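Discoidin-2 (Dictyostelium discoideum, PDB 2VM9) binds galactose and N-acetylgalactosamine as a homotrimeric lectin and may take part in spore formation and spore coat assembly. Local coordinates at residues S7-A12 with E150-P155; K71-I76 with I129-I134. All coordinates share one frame; numbering follows the deposited sequence.

Interaction 1 of 2, residues S7-A12 with E150-P155; sequences SVSCLA and ELYALP
V8 and A153 form an antiparallel hydrogen-bonded pair that joins the short N-terminal strand 8-9 to strand 146-153, the last strand of the discoidin (F5/8 type C) beta-sandwich. V8 N donates to A153 O at 2.8 Å and nearly straight (172°), and A153 N returns a bond to V8 O. S9 and Y152 follow as the non-hydrogen-bonded pair, and C10 N reaches L151 O at 2.9 Å. From C10 onward the backbone takes helical phi/psi angles, without a helix's regular hydrogen bonds, which brings the amides of L11 and A12 round to the carboxylate of E150. The E150 chain starts with CG anti to the backbone N (chi1 -180°) and bends at chi2 (57°), carrying its end across to them. L11 N donates to E150 OE2 at 2.7 Å and A12 N to E150 OE1 at 2.9 Å, each oxygen using its syn lone pair. OE2 also takes L151 N on its anti lone pair, so three backbone N-H groups fix the carboxylate and should favour its ionised form. On the face carrying V8 and A153, C10 SG packs against A153 CB, and V8 CG2 against P155. The face carrying S9 and Y152 is more polar: S7 OG approaches the tyrosine ring obliquely, 3.6 Å from Y152 CD1, and E150 CG lies 3.4 Å above the plane of the Y152 ring, offset toward its rim.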
loop_
_atom_site.group_PDB
_atom_site.type_symbol
_atom_site.label_atom_id
_atom_site.label_comp_id
_atom_site.label_asym_id
_atom_site.label_seq_id
_atom_site.Cartn_x
_atom_site.Cartn_y
_atom_site.Cartn_z
ATOM N N SER A 7 9.500 -17.388 -3.109
ATOM C CA SER A 7 9.543 -16.020 -3.607
ATOM C C SER A 7 8.230 -15.868 -4.353
ATOM O O SER A 7 7.550 -16.858 -4.628
ATOM C CB SER A 7 10.774 -15.773 -4.492
ATOM O OG SER A 7 10.734 -16.589 -5.643
ATOM N N VAL A 8 7.860 -14.637 -4.669
ATOM C CA VAL A 8 6.612 -14.374 -5.388
ATOM C C VAL A 8 6.935 -14.158 -6.868
ATOM O O VAL A 8 7.808 -13.360 -7.178
ATOM C CB VAL A 8 5.963 -13.086 -4.825
ATOM C CG1 VAL A 8 4.798 -12.583 -5.710
ATOM C CG2 VAL A 8 5.524 -13.310 -3.361
ATOM N N SER A 9 6.211 -14.844 -7.753
ATOM C CA SER A 9 6.279 -14.631 -9.198
ATOM C C SER A 9 5.361 -13.445 -9.503
ATOM O O SER A 9 4.143 -13.599 -9.523
ATOM C CB SER A 9 5.790 -15.894 -9.939
ATOM O OG SER A 9 6.628 -17.006 -9.627
ATOM N N CYS A 10 5.945 -12.268 -9.699
ATOM C CA CYS A 10 5.167 -11.031 -9.759
ATOM C C CYS A 10 4.193 -10.984 -10.932
ATOM O O CYS A 10 3.035 -10.646 -10.740
ATOM C CB CYS A 10 6.072 -9.817 -9.796
ATOM S SG CYS A 10 6.987 -9.628 -8.263
ATOM N N LEU A 11 4.667 -11.287 -12.144
ATOM C CA LEU A 11 3.792 -11.218 -13.318
ATOM C C LEU A 11 2.720 -12.309 -13.261
ATOM O O LEU A 11 1.567 -12.052 -13.604
ATOM C CB LEU A 11 4.596 -11.344 -14.612
ATOM C CG LEU A 11 5.707 -10.334 -14.907
ATOM C CD1 LEU A 11 6.000 -10.424 -16.431
ATOM C CD2 LEU A 11 5.486 -8.912 -14.433
ATOM N N ALA A 12 3.085 -13.503 -12.783
ATOM C CA ALA A 12 2.128 -14.617 -12.724
ATOM C C ALA A 12 0.955 -14.222 -11.832
ATOM O O ALA A 12 -0.180 -14.582 -12.103
ATOM C CB ALA A 12 2.775 -15.914 -12.214
ATOM N N GLU A 150 10.061 -13.140 -15.975
ATOM C CA GLU A 150 9.381 -13.081 -14.702
ATOM C C GLU A 150 10.303 -12.374 -13.724
ATOM O O GLU A 150 11.541 -12.392 -13.864
ATOM C CB GLU A 150 9.018 -14.487 -14.218
ATOM C CG GLU A 150 8.270 -14.546 -12.855
ATOM C CD GLU A 150 6.971 -13.728 -12.859
ATOM O OE1 GLU A 150 5.891 -14.343 -12.923
ATOM O OE2 GLU A 150 7.035 -12.482 -12.773
ATOM N N LEU A 151 9.684 -11.704 -12.759
ATOM C CA LEU A 151 10.407 -10.996 -11.716
ATOM C C LEU A 151 9.984 -11.620 -10.422
ATOM O O LEU A 151 8.777 -11.755 -10.184
ATOM C CB LEU A 151 9.972 -9.525 -11.728
ATOM C CG LEU A 151 10.584 -8.679 -12.849
ATOM C CD1 LEU A 151 9.804 -7.396 -13.014
ATOM C CD2 LEU A 151 12.106 -8.404 -12.573
ATOM N N TYR A 152 10.967 -11.967 -9.580
ATOM C CA TYR A 152 10.714 -12.669 -8.306
ATOM C C TYR A 152 11.009 -11.726 -7.148
ATOM O O TYR A 152 12.050 -11.072 -7.135
ATOM C CB TYR A 152 11.561 -13.935 -8.181
ATOM C CG TYR A 152 11.238 -14.891 -9.281
ATOM C CD1 TYR A 152 10.182 -15.791 -9.145
ATOM C CD2 TYR A 152 11.955 -14.854 -10.481
ATOM C CE1 TYR A 152 9.836 -16.644 -10.155
ATOM C CE2 TYR A 152 11.624 -15.721 -11.527
ATOM C CZ TYR A 152 10.579 -16.627 -11.342
ATOM O OH TYR A 152 10.200 -17.476 -12.320
ATOM N N ALA A 153 10.072 -11.644 -6.205
ATOM C CA ALA A 153 10.226 -10.716 -5.082
ATOM C C ALA A 153 9.999 -11.455 -3.766
ATOM O O ALA A 153 9.357 -12.508 -3.731
ATOM C CB ALA A 153 9.218 -9.535 -5.213
ATOM N N LEU A 154 10.520 -10.903 -2.672
ATOM C CA LEU A 154 10.175 -11.462 -1.369
ATOM C C LEU A 154 8.678 -11.338 -1.124
ATOM O O LEU A 154 8.082 -10.355 -1.507
ATOM C CB LEU A 154 10.894 -10.709 -0.255
ATOM C CG LEU A 154 12.414 -10.840 -0.252
ATOM C CD1 LEU A 154 12.994 -9.987 0.890
ATOM C CD2 LEU A 154 12.794 -12.326 -0.108
ATOM N N PRO A 155 8.072 -12.322 -0.450
ATOM C CA PRO A 155 6.665 -12.154 -0.056
ATOM C C PRO A 155 6.508 -10.999 0.909
ATOM O O PRO A 155 7.477 -10.643 1.616
ATOM C CB PRO A 155 6.326 -13.455 0.706
ATOM C CG PRO A 155 7.383 -14.362 0.441
ATOM C CD PRO A 155 8.616 -13.625 -0.043
HETATM O O HOH W 1 7.679 -18.490 -12.180
#

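Interaction 2 of 2, residues K71-I76 with I129-I134; sequences KHFVAI and IKARSI
Backbone hydrogen bonds define the pairing of K71-F73 with I129-A131: K71 and F73 face A131 and I129 as antiparallel hydrogen-bonded pairs, with H72 and K130 between them as the non-hydrogen-bonded pair. F73 N to I129 O is 2.7 Å, and K71 N to A131 O is 2.9 Å with the donor tilted 32° from the carbonyl plane. The axes of strands 71-76 and 129-131 approach to 4.7 Å, with 145° between their N-to-C directions. A further polar link comes from K71, whose chain folds back (chi3 -54°) and so delivers NZ to 2.8 Å from R132 O; S69 O and S67 OG also accept from this ammonium. Among apolar contacts, the F73 ring leads: F73 CE2 lies 4.1 Å from A131 CB and 3.9 Å from I134 CG2, while K71 CB sits over one face of the F73 ring, 3.8 Å above its plane and toward the rim. The I134 side chain runs counter to that of F73, its CG2 touching CE2 and CZ of the ring. On the sheet face opposite F73, the H72 and K130 side chains run alongside, H72 NE2 3.9 Å from K130 CG, and H72 NE2 is hydrogen-bonded to OD1 of N257 of a neighbouring subunit. R132 and S133 both face T96, a classic beta bulge at the corner between the two sheets of the discoidin-domain beta-sandwich.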
loop_
_atom_site.group_PDB
_atom_site.type_symbol
_atom_site.label_atom_id
_atom_site.label_comp_id
_atom_site.label_asym_id
_atom_site.label_seq_id
_atom_site.Cartn_x
_atom_site.Cartn_y
_atom_site.Cartn_z
ATOM N N LYS A 71 9.256 -3.210 -3.443
ATOM C CA LYS A 71 9.504 -4.637 -3.644
ATOM C C LYS A 71 10.969 -4.904 -3.371
ATOM O O LYS A 71 11.811 -4.030 -3.555
ATOM C CB LYS A 71 9.136 -5.055 -5.053
ATOM C CG LYS A 71 7.599 -5.081 -5.198
ATOM C CD LYS A 71 7.068 -4.706 -6.532
ATOM C CE LYS A 71 7.555 -3.368 -7.053
ATOM N NZ LYS A 71 6.543 -2.287 -6.948
ATOM N N HIS A 72 11.251 -6.113 -2.911
ATOM C CA HIS A 72 12.607 -6.596 -2.771
ATOM C C HIS A 72 12.768 -7.687 -3.815
ATOM O O HIS A 72 12.358 -8.835 -3.587
ATOM C CB HIS A 72 12.822 -7.135 -1.355
ATOM C CG HIS A 72 12.896 -6.051 -0.324
ATOM N ND1 HIS A 72 11.779 -5.522 0.277
ATOM C CD2 HIS A 72 13.951 -5.353 0.158
ATOM C CE1 HIS A 72 12.140 -4.564 1.112
ATOM N NE2 HIS A 72 13.453 -4.436 1.053
ATOM N N PHE A 73 13.316 -7.314 -4.976
ATOM C CA PHE A 73 13.462 -8.264 -6.064
ATOM C C PHE A 73 14.659 -9.157 -5.827
ATOM O O PHE A 73 15.776 -8.653 -5.656
ATOM C CB PHE A 73 13.632 -7.534 -7.392
ATOM C CG PHE A 73 12.372 -6.844 -7.869
ATOM C CD1 PHE A 73 11.286 -7.591 -8.314
ATOM C CD2 PHE A 73 12.292 -5.454 -7.894
ATOM C CE1 PHE A 73 10.100 -6.930 -8.786
ATOM C CE2 PHE A 73 11.145 -4.775 -8.362
ATOM C CZ PHE A 73 10.034 -5.530 -8.801
ATOM N N VAL A 74 14.420 -10.466 -5.827
ATOM C CA VAL A 74 15.480 -11.454 -5.568
ATOM C C VAL A 74 16.018 -12.120 -6.837
ATOM O O VAL A 74 17.128 -12.665 -6.840
ATOM C CB VAL A 74 15.027 -12.550 -4.537
ATOM C CG1 VAL A 74 14.677 -11.905 -3.214
ATOM C CG2 VAL A 74 13.846 -13.407 -5.078
ATOM N N ALA A 75 15.228 -12.108 -7.916
ATOM C CA ALA A 75 15.729 -12.674 -9.171
ATOM C C ALA A 75 14.921 -12.177 -10.341
ATOM O O ALA A 75 13.792 -11.663 -10.170
ATOM C CB ALA A 75 15.689 -14.223 -9.139
ATOM N N ILE A 76 15.532 -12.305 -11.519
ATOM C CA ILE A 76 14.810 -12.122 -12.782
ATOM C C ILE A 76 15.099 -13.347 -13.643
ATOM O O ILE A 76 16.224 -13.879 -13.623
ATOM C CB ILE A 76 15.274 -10.833 -13.505
ATOM C CG1 ILE A 76 14.490 -10.616 -14.812
ATOM C CG2 ILE A 76 16.814 -10.859 -13.776
ATOM C CD1 ILE A 76 14.811 -9.282 -15.448
ATOM N N ILE A 129 17.262 -6.251 -5.005
ATOM C CA ILE A 129 17.046 -4.902 -5.494
ATOM C C ILE A 129 15.786 -4.382 -4.838
ATOM O O ILE A 129 14.731 -4.971 -4.972
ATOM C CB ILE A 129 16.869 -4.884 -7.026
ATOM C CG1 ILE A 129 18.175 -5.269 -7.727
ATOM C CG2 ILE A 129 16.384 -3.503 -7.506
ATOM C CD1 ILE A 129 17.994 -5.509 -9.205
ATOM N N LYS A 130 15.911 -3.244 -4.170
ATOM C CA LYS A 130 14.810 -2.593 -3.494
ATOM C C LYS A 130 14.275 -1.503 -4.439
ATOM O O LYS A 130 14.977 -0.537 -4.764
ATOM C CB LYS A 130 15.326 -1.980 -2.202
ATOM C CG LYS A 130 14.267 -1.405 -1.343
ATOM C CD LYS A 130 14.901 -0.858 -0.074
ATOM C CE LYS A 130 14.052 0.211 0.502
ATOM N NZ LYS A 130 14.722 0.784 1.720
ATOM N N ALA A 131 13.047 -1.688 -4.910
ATOM C CA ALA A 131 12.533 -0.822 -5.976
ATOM C C ALA A 131 11.006 -0.809 -6.045
ATOM O O ALA A 131 10.353 -1.773 -5.664
ATOM C CB ALA A 131 13.107 -1.279 -7.315
ATOM N N ARG A 132 10.462 0.300 -6.538
ATOM C CA ARG A 132 9.049 0.382 -6.916
ATOM C C ARG A 132 8.887 0.017 -8.379
ATOM O O ARG A 132 7.952 -0.677 -8.709
ATOM C CB ARG A 132 8.462 1.766 -6.640
ATOM C CG ARG A 132 8.210 1.994 -5.152
ATOM C CD ARG A 132 7.507 3.343 -4.923
ATOM N NE ARG A 132 7.028 3.407 -3.543
ATOM C CZ ARG A 132 7.750 3.804 -2.498
ATOM N NH1 ARG A 132 8.998 4.220 -2.656
ATOM N NH2 ARG A 132 7.202 3.819 -1.284
ATOM N N SER A 133 9.822 0.456 -9.227
ATOM C CA SER A 133 9.771 0.103 -10.655
ATOM C C SER A 133 11.118 -0.391 -11.136
ATOM O O SER A 133 12.167 0.021 -10.622
ATOM C CB SER A 133 9.284 1.280 -11.491
ATOM O OG SER A 133 8.012 1.716 -11.010
ATOM N N ILE A 134 11.089 -1.295 -12.102
ATOM C CA ILE A 134 12.321 -1.879 -12.617
ATOM C C ILE A 134 12.134 -2.010 -14.125
ATOM O O ILE A 134 11.001 -2.201 -14.580
ATOM C CB ILE A 134 12.605 -3.242 -11.914
ATOM C CG1 ILE A 134 13.955 -3.819 -12.343
ATOM C CG2 ILE A 134 11.476 -4.243 -12.163
ATOM C CD1 ILE A 134 14.439 -4.940 -11.408
#

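How the interactions relate
Starting from the N terminus, segment 7-12 pairs with 150-155, so interaction 1 closes a loop of 137 residues that spans most of the beta-sandwich. Interaction 2, between 71-76 and 129-134, is nested inside that loop and encloses 52 residues. The two meet along strands 70-79 and 146-153, neighbours in one sheet: Y152 O lies 2.8 Å from V74 N and Y152 N 2.9 Å from A75 O, both probable hydrogen bonds, at a classic beta bulge. Strands 8-9, 146-153, 70-79 and 121-131 thereby lie next to one another in that order across the sheet, and beyond 132 the chain continues into strand 133-142 of the other sheet.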